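Local coordinates for protein pollen receptor-like kinase 3 (Arabidopsis thaliana, PDB 5WLS) that probably perceives or transmits extracellular signals in pollen as a leucine-rich-repeat receptor-like kinase, its extracellular domain resembling the SERK co-receptors, at residues Pro3-Lys8 against Gly30-Ile35; Ile180-Ser183 against Asn187-Met190. One frame throughout, in Å; residues are numbered along the deposited sequence.

Contact 1: Pro3-Lys8 against Gly30-Ile35; sequences PLVRFK and GKWFGI
V5 on helix 3-9 faces W32, in the loop before strand 35-38, and I35, the first residue of that strand, with the nearest backbones well separated: the CA atoms of V5 and I35 lie 9.8 Å apart, so side chains alone bridge the gap. This is the N-terminal cap of a leucine-rich-repeat domain, where a short helix packs beside the first strands. The segment 30-35 bends back in a type II beta turn from W32 to I35, which brings both of these side chains round to the helix; the turn's own bond, I35 N to W32 O, is weak. Only 115 Å² is buried in all, through apolar contacts. W32 presents the rim of its six-membered ring, and V5 meets it near the ring plane. The indole is fixed elsewhere, since its NE1 is hydrogen-bonded to T25 and its ring stacks with W21, which V5 also touches. I35 reaches toward V5 tip to tip, its CD1 3.8 Å from V5 CG1. One methyl therefore serves both partners: with CG1 anti to the backbone N of V5 (chi1 178°), that branch points into the loop, and its carbon sits 3.4 Å from W32 CZ3.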
ATOM      1  N   PRO A   3      -7.087  -5.815 -22.961  1.00 81.69           N
ATOM      2  CA  PRO A   3      -5.817  -5.331 -23.526  1.00 88.14           C
ATOM      3  C   PRO A   3      -4.959  -4.518 -22.572  1.00 81.19           C
ATOM      4  O   PRO A   3      -3.734  -4.485 -22.691  1.00 80.42           O
ATOM      5  CB  PRO A   3      -6.278  -4.467 -24.705  1.00 92.29           C
ATOM      6  CG  PRO A   3      -7.564  -3.896 -24.245  1.00 89.89           C
ATOM      7  CD  PRO A   3      -8.218  -4.973 -23.416  1.00 87.77           C
ATOM      8  N   LEU A   4      -5.595  -3.835 -21.643  1.00 70.69           N
ATOM      9  CA  LEU A   4      -4.888  -3.035 -20.649  1.00 68.20           C
ATOM     10  C   LEU A   4      -4.286  -3.907 -19.561  1.00 70.00           C
ATOM     11  O   LEU A   4      -3.164  -3.648 -19.096  1.00 69.50           O
ATOM     12  CB  LEU A   4      -5.856  -2.020 -20.051  1.00 69.91           C
ATOM     13  CG  LEU A   4      -7.039  -2.603 -19.277  1.00 87.13           C
ATOM     14  CD1 LEU A   4      -7.774  -1.497 -18.704  1.00 89.20           C
ATOM     15  CD2 LEU A   4      -8.004  -3.443 -20.057  1.00 94.23           C
ATOM     16  N   VAL A   5      -5.045  -4.912 -19.127  1.00 69.19           N
ATOM     17  CA  VAL A   5      -4.540  -5.935 -18.225  1.00 67.45           C
ATOM     18  C   VAL A   5      -3.342  -6.651 -18.840  1.00 68.66           C
ATOM     19  O   VAL A   5      -2.381  -6.990 -18.134  1.00 71.66           O
ATOM     20  CB  VAL A   5      -5.690  -6.887 -17.859  1.00 67.42           C
ATOM     21  CG1 VAL A   5      -5.221  -7.987 -16.967  1.00 67.90           C
ATOM     22  CG2 VAL A   5      -6.786  -6.099 -17.170  1.00 70.12           C
ATOM     23  N   ARG A   6      -3.347  -6.865 -20.164  1.00 65.93           N
ATOM     24  CA  ARG A   6      -2.150  -7.515 -20.684  1.00 70.57           C
ATOM     25  C   ARG A   6      -1.099  -6.512 -21.156  1.00 64.94           C
ATOM     26  O   ARG A   6       0.041  -6.909 -21.410  1.00 64.93           O
ATOM     27  CB  ARG A   6      -2.488  -8.488 -21.816  1.00 77.89           C
ATOM     28  CG  ARG A   6      -1.343  -9.477 -22.057  1.00 84.87           C
ATOM     29  CD  ARG A   6      -0.971  -9.680 -23.507  1.00 90.46           C
ATOM     30  NE  ARG A   6      -0.233 -10.928 -23.701  1.00 97.38           N
ATOM     31  CZ  ARG A   6       0.575 -11.164 -24.731  1.00102.57           C
ATOM     32  NH1 ARG A   6       0.751 -10.238 -25.662  1.00103.40           N
ATOM     33  NH2 ARG A   6       1.208 -12.327 -24.831  1.00104.13           N
ATOM     34  N   PHE A   7      -1.426  -5.217 -21.201  1.00 58.67           N
ATOM     35  CA  PHE A   7      -0.384  -4.196 -21.126  1.00 63.88           C
ATOM     36  C   PHE A   7       0.372  -4.346 -19.821  1.00 66.17           C
ATOM     37  O   PHE A   7       1.606  -4.355 -19.794  1.00 65.29           O
ATOM     38  CB  PHE A   7      -0.970  -2.776 -21.192  1.00 72.94           C
ATOM     39  CG  PHE A   7      -1.595  -2.395 -22.507  1.00 81.48           C
ATOM     40  CD1 PHE A   7      -1.412  -3.154 -23.653  1.00 90.22           C
ATOM     41  CD2 PHE A   7      -2.353  -1.237 -22.591  1.00 77.01           C
ATOM     42  CE1 PHE A   7      -2.009  -2.771 -24.841  1.00 94.66           C
ATOM     43  CE2 PHE A   7      -2.939  -0.849 -23.776  1.00 84.15           C
ATOM     44  CZ  PHE A   7      -2.765  -1.617 -24.904  1.00 94.47           C
ATOM     45  N   LYS A   8      -0.375  -4.481 -18.724  1.00 63.54           N
ATOM     46  CA  LYS A   8       0.231  -4.521 -17.403  1.00 55.47           C
ATOM     47  C   LYS A   8       1.026  -5.804 -17.200  1.00 56.14           C
ATOM     48  O   LYS A   8       2.087  -5.789 -16.562  1.00 54.14           O
ATOM     49  CB  LYS A   8      -0.854  -4.379 -16.338  1.00 50.21           C
ATOM     50  CG  LYS A   8      -0.334  -4.083 -14.952  1.00 51.65           C
ATOM     51  CD  LYS A   8      -0.324  -5.341 -14.108  1.00 53.79           C
ATOM     52  CE  LYS A   8       0.100  -5.041 -12.687  1.00 61.36           C
ATOM     53  NZ  LYS A   8       0.163  -6.284 -11.875  1.00 66.01           N
ATOM     54  N   GLY A  30     -13.453 -16.580 -15.306  1.00 64.96           N
ATOM     55  CA  GLY A  30     -13.040 -17.467 -14.242  1.00 64.37           C
ATOM     56  C   GLY A  30     -11.730 -18.178 -14.499  1.00 70.80           C
ATOM     57  O   GLY A  30     -11.226 -18.858 -13.598  1.00 71.83           O
ATOM     58  N   LYS A  31     -11.166 -18.040 -15.699  1.00 72.26           N
ATOM     59  CA  LYS A  31      -9.894 -18.666 -16.033  1.00 70.97           C
ATOM     60  C   LYS A  31      -8.701 -17.785 -15.697  1.00 73.97           C
ATOM     61  O   LYS A  31      -7.600 -18.306 -15.490  1.00 68.83           O
ATOM     62  CB  LYS A  31      -9.853 -19.016 -17.524  1.00 68.05           C
ATOM     63  CG  LYS A  31     -11.052 -19.812 -18.009  1.00 70.94           C
ATOM     64  CD  LYS A  31     -11.053 -21.228 -17.459  1.00 72.62           C
ATOM     65  CE  LYS A  31     -12.187 -22.040 -18.065  1.00 71.48           C
ATOM     66  NZ  LYS A  31     -11.998 -22.245 -19.528  1.00 71.08           N
ATOM     67  N   TRP A  32      -8.895 -16.471 -15.635  1.00 73.69           N
ATOM     68  CA  TRP A  32      -7.797 -15.537 -15.412  1.00 67.17           C
ATOM     69  C   TRP A  32      -7.368 -15.623 -13.956  1.00 68.97           C
ATOM     70  O   TRP A  32      -8.051 -15.098 -13.070  1.00 70.66           O
ATOM     71  CB  TRP A  32      -8.241 -14.123 -15.771  1.00 61.47           C
ATOM     72  CG  TRP A  32      -8.289 -13.839 -17.239  1.00 61.70           C
ATOM     73  CD1 TRP A  32      -9.014 -14.514 -18.179  1.00 57.64           C
ATOM     74  CD2 TRP A  32      -7.652 -12.755 -17.927  1.00 60.52           C
ATOM     75  NE1 TRP A  32      -8.836 -13.941 -19.415  1.00 53.64           N
ATOM     76  CE2 TRP A  32      -8.009 -12.857 -19.287  1.00 58.55           C
ATOM     77  CE3 TRP A  32      -6.807 -11.716 -17.529  1.00 62.06           C
ATOM     78  CZ2 TRP A  32      -7.547 -11.962 -20.248  1.00 62.05           C
ATOM     79  CZ3 TRP A  32      -6.352 -10.828 -18.486  1.00 64.20           C
ATOM     80  CH2 TRP A  32      -6.719 -10.958 -19.829  1.00 65.19           C
ATOM     81  N   PHE A  33      -6.240 -16.285 -13.704  1.00 61.44           N
ATOM     82  CA  PHE A  33      -5.770 -16.454 -12.339  1.00 65.53           C
ATOM     83  C   PHE A  33      -5.296 -15.127 -11.773  1.00 60.52           C
ATOM     84  O   PHE A  33      -4.586 -14.365 -12.430  1.00 51.74           O
ATOM     85  CB  PHE A  33      -4.654 -17.499 -12.281  1.00 70.15           C
ATOM     86  CG  PHE A  33      -3.620 -17.224 -11.220  1.00 88.27           C
ATOM     87  CD1 PHE A  33      -2.382 -16.715 -11.580  1.00 94.90           C
ATOM     88  CD2 PHE A  33      -3.875 -17.463  -9.877  1.00 97.38           C
ATOM     89  CE1 PHE A  33      -1.418 -16.455 -10.630  1.00 96.20           C
ATOM     90  CE2 PHE A  33      -2.910 -17.199  -8.919  1.00 96.91           C
ATOM     91  CZ  PHE A  33      -1.682 -16.695  -9.298  1.00 94.06           C
ATOM     92  N   GLY A  34      -5.667 -14.876 -10.524  1.00 58.89           N
ATOM     93  CA  GLY A  34      -5.280 -13.658  -9.860  1.00 49.76           C
ATOM     94  C   GLY A  34      -6.126 -12.469 -10.221  1.00 46.91           C
ATOM     95  O   GLY A  34      -5.685 -11.332 -10.032  1.00 40.90           O
ATOM     96  N   ILE A  35      -7.324 -12.668 -10.766  1.00 50.73           N
ATOM     97  CA  ILE A  35      -8.208 -11.542 -11.018  1.00 49.49           C
ATOM     98  C   ILE A  35      -9.557 -11.711 -10.351  1.00 45.43           C
ATOM     99  O   ILE A  35     -10.138 -12.800 -10.341  1.00 49.32           O
ATOM    100  CB  ILE A  35      -8.280 -11.189 -12.507  1.00 59.86           C
ATOM    101  CG1 ILE A  35      -6.888 -10.609 -12.682  1.00 60.59           C
ATOM    102  CG2 ILE A  35      -9.365 -10.151 -12.853  1.00 73.77           C
ATOM    103  CD1 ILE A  35      -6.629 -10.039 -14.076  1.00 53.67           C
TER

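Contact 2: Ile180-Ser183 against Asn187-Met190; sequences ITIS and NLEM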
ATOM      1  N   ILE A 180       0.055  11.566  20.360  1.00 51.02           N
ATOM      2  CA  ILE A 180      -1.003  11.120  21.257  1.00 48.95           C
ATOM      3  C   ILE A 180      -2.334  10.982  20.529  1.00 42.20           C
ATOM      4  O   ILE A 180      -3.238  10.305  21.033  1.00 47.81           O
ATOM      5  CB  ILE A 180      -1.143  12.061  22.470  1.00 50.01           C
ATOM      6  CG1 ILE A 180      -1.610  13.452  22.038  1.00 51.08           C
ATOM      7  CG2 ILE A 180       0.166  12.138  23.247  1.00 43.45           C
ATOM      8  CD1 ILE A 180      -1.994  14.344  23.198  1.00 56.22           C
ATOM      9  N   THR A 181      -2.489  11.617  19.361  1.00 35.52           N
ATOM     10  CA  THR A 181      -3.630  11.315  18.500  1.00 40.86           C
ATOM     11  C   THR A 181      -3.710   9.827  18.184  1.00 48.40           C
ATOM     12  O   THR A 181      -4.803   9.300  17.944  1.00 46.97           O
ATOM     13  CB  THR A 181      -3.563  12.133  17.209  1.00 46.72           C
ATOM     14  OG1 THR A 181      -2.220  12.153  16.715  1.00 49.98           O
ATOM     15  CG2 THR A 181      -4.015  13.567  17.473  1.00 44.98           C
ATOM     16  N   ILE A 182      -2.571   9.139  18.163  1.00 38.98           N
ATOM     17  CA  ILE A 182      -2.543   7.699  17.921  1.00 46.14           C
ATOM     18  C   ILE A 182      -2.615   6.920  19.229  1.00 45.99           C
ATOM     19  O   ILE A 182      -3.416   5.992  19.370  1.00 49.42           O
ATOM     20  CB  ILE A 182      -1.278   7.321  17.121  1.00 46.82           C
ATOM     21  CG1 ILE A 182      -1.329   7.904  15.710  1.00 43.60           C
ATOM     22  CG2 ILE A 182      -1.112   5.810  17.068  1.00 38.95           C
ATOM     23  CD1 ILE A 182      -0.005   7.820  14.976  1.00 43.74           C
ATOM     24  N   SER A 183      -1.787   7.291  20.208  1.00 40.12           N
ATOM     25  CA  SER A 183      -1.610   6.463  21.396  1.00 36.50           C
ATOM     26  C   SER A 183      -2.792   6.533  22.356  1.00 42.89           C
ATOM     27  O   SER A 183      -2.953   5.626  23.180  1.00 45.92           O
ATOM     28  CB  SER A 183      -0.324   6.857  22.124  1.00 34.90           C
ATOM     29  OG  SER A 183      -0.323   8.233  22.455  1.00 46.34           O
ATOM     30  N   ASN A 187      -9.011   1.358  20.703  1.00 48.71           N
ATOM     31  CA  ASN A 187      -9.401   0.260  19.827  1.00 53.01           C
ATOM     32  C   ASN A 187      -8.349  -0.003  18.757  1.00 62.16           C
ATOM     33  O   ASN A 187      -8.662  -0.553  17.697  1.00 66.06           O
ATOM     34  CB  ASN A 187     -10.760   0.547  19.184  1.00 53.67           C
ATOM     35  CG  ASN A 187     -10.813   1.908  18.510  1.00 62.90           C
ATOM     36  OD1 ASN A 187      -9.801   2.600  18.395  1.00 59.37           O
ATOM     37  ND2 ASN A 187     -12.003   2.304  18.070  1.00 64.41           N
ATOM     38  N   LEU A 188      -7.108   0.388  19.017  1.00 57.59           N
ATOM     39  CA  LEU A 188      -6.057   0.459  18.010  1.00 53.87           C
ATOM     40  C   LEU A 188      -4.926  -0.496  18.374  1.00 47.11           C
ATOM     41  O   LEU A 188      -4.195  -0.258  19.342  1.00 47.82           O
ATOM     42  CB  LEU A 188      -5.538   1.893  17.894  1.00 51.61           C
ATOM     43  CG  LEU A 188      -4.395   2.185  16.928  1.00 50.87           C
ATOM     44  CD1 LEU A 188      -4.664   1.557  15.570  1.00 53.72           C
ATOM     45  CD2 LEU A 188      -4.169   3.689  16.800  1.00 40.62           C
ATOM     46  N   GLU A 189      -4.790  -1.584  17.623  1.00 43.02           N
ATOM     47  CA  GLU A 189      -3.575  -2.390  17.714  1.00 44.53           C
ATOM     48  C   GLU A 189      -2.443  -1.618  17.048  1.00 48.91           C
ATOM     49  O   GLU A 189      -2.421  -1.471  15.823  1.00 44.81           O
ATOM     50  CB  GLU A 189      -3.757  -3.765  17.070  1.00 42.54           C
ATOM     51  CG  GLU A 189      -2.667  -4.761  17.474  1.00 58.88           C
ATOM     52  CD  GLU A 189      -2.651  -6.020  16.618  1.00 72.66           C
ATOM     53  OE1 GLU A 189      -3.585  -6.206  15.811  1.00 75.75           O
ATOM     54  OE2 GLU A 189      -1.682  -6.805  16.725  1.00 76.71           O
ATOM     55  N   MET A 190      -1.510  -1.113  17.848  1.00 45.14           N
ATOM     56  CA  MET A 190      -0.410  -0.305  17.350  1.00 46.72           C
ATOM     57  C   MET A 190       0.912  -0.958  17.714  1.00 39.72           C
ATOM     58  O   MET A 190       1.047  -1.598  18.764  1.00 40.74           O
ATOM     59  CB  MET A 190      -0.471   1.125  17.907  1.00 46.26           C
ATOM     60  CG  MET A 190      -0.395   1.220  19.424  1.00 45.73           C
ATOM     61  SD  MET A 190      -0.839   2.857  20.041  1.00 52.22           S
ATOM     62  CE  MET A 190      -2.622   2.807  19.946  1.00 35.48           C
TER
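I182, in the short helix 180-183, meets L188 and M190 on the chain that follows, and S183 adds a smaller contact with M190. Two CA pairs, I182 with L188 and S183 with M190, are each separated by 8.0 Å, and the segments bury 144 Å² between them. Before I182, T181 is tied to an earlier part of the chain, its OG1 hydrogen-bonded to the backbone N of L157.

At I182 the CG2 branch makes the side-chain contact. It lies anti to the backbone N, and from there it comes within 3.7 Å of L188 CD2, the two side chains crossing obliquely; M190 SD is a looser neighbour of the same methyl, at 4.2 Å. The backbone takes part too: I182 O has L188 CD2 at 3.5 Å and M190 CE at 3.3 Å, so two methyls rest against one carbonyl oxygen. I182 also touches L167 and F192.

S183 contributes its backbone carbon, CA lying 3.9 Å from M190 SD, while its OG makes a weak hydrogen bond to P179 O. M190 CG stands between the backbone N and the carbonyl carbon (chi1 60°), and beyond SD the chain bends (chi3 78°), so that CE turns toward I182 O. With M190 cut back to an alanine, SD and CE would be gone, which is likely to open a gap beside S183 CA and I182 O.

L188 in turn touches L164 and L167, and E189 pairs by backbone hydrogen bonds with K165 and L167, evidence for a leucine-rich-repeat coil in which a short helix on the return path packs against the last parallel strand.

From the N terminus, the chain enters helix 3-9 and returns through 30-35, so contact 1 closes a loop of 21 intervening residues within the N-terminal cap. The chain then runs through strand 35-38 and on across the repeat sheet before contact 2 closes a much tighter loop, with three residues between helix 180-183 and the segment entering strand 189-191. The contacts are in series, neither nested nor crossed. Their centres lie about 39 Å apart, on opposite sides of the chain's centre. Since 35-38 and 189-191 are the outermost strands of the eight-stranded sheet, each contact ties a helix to one end of the solenoid.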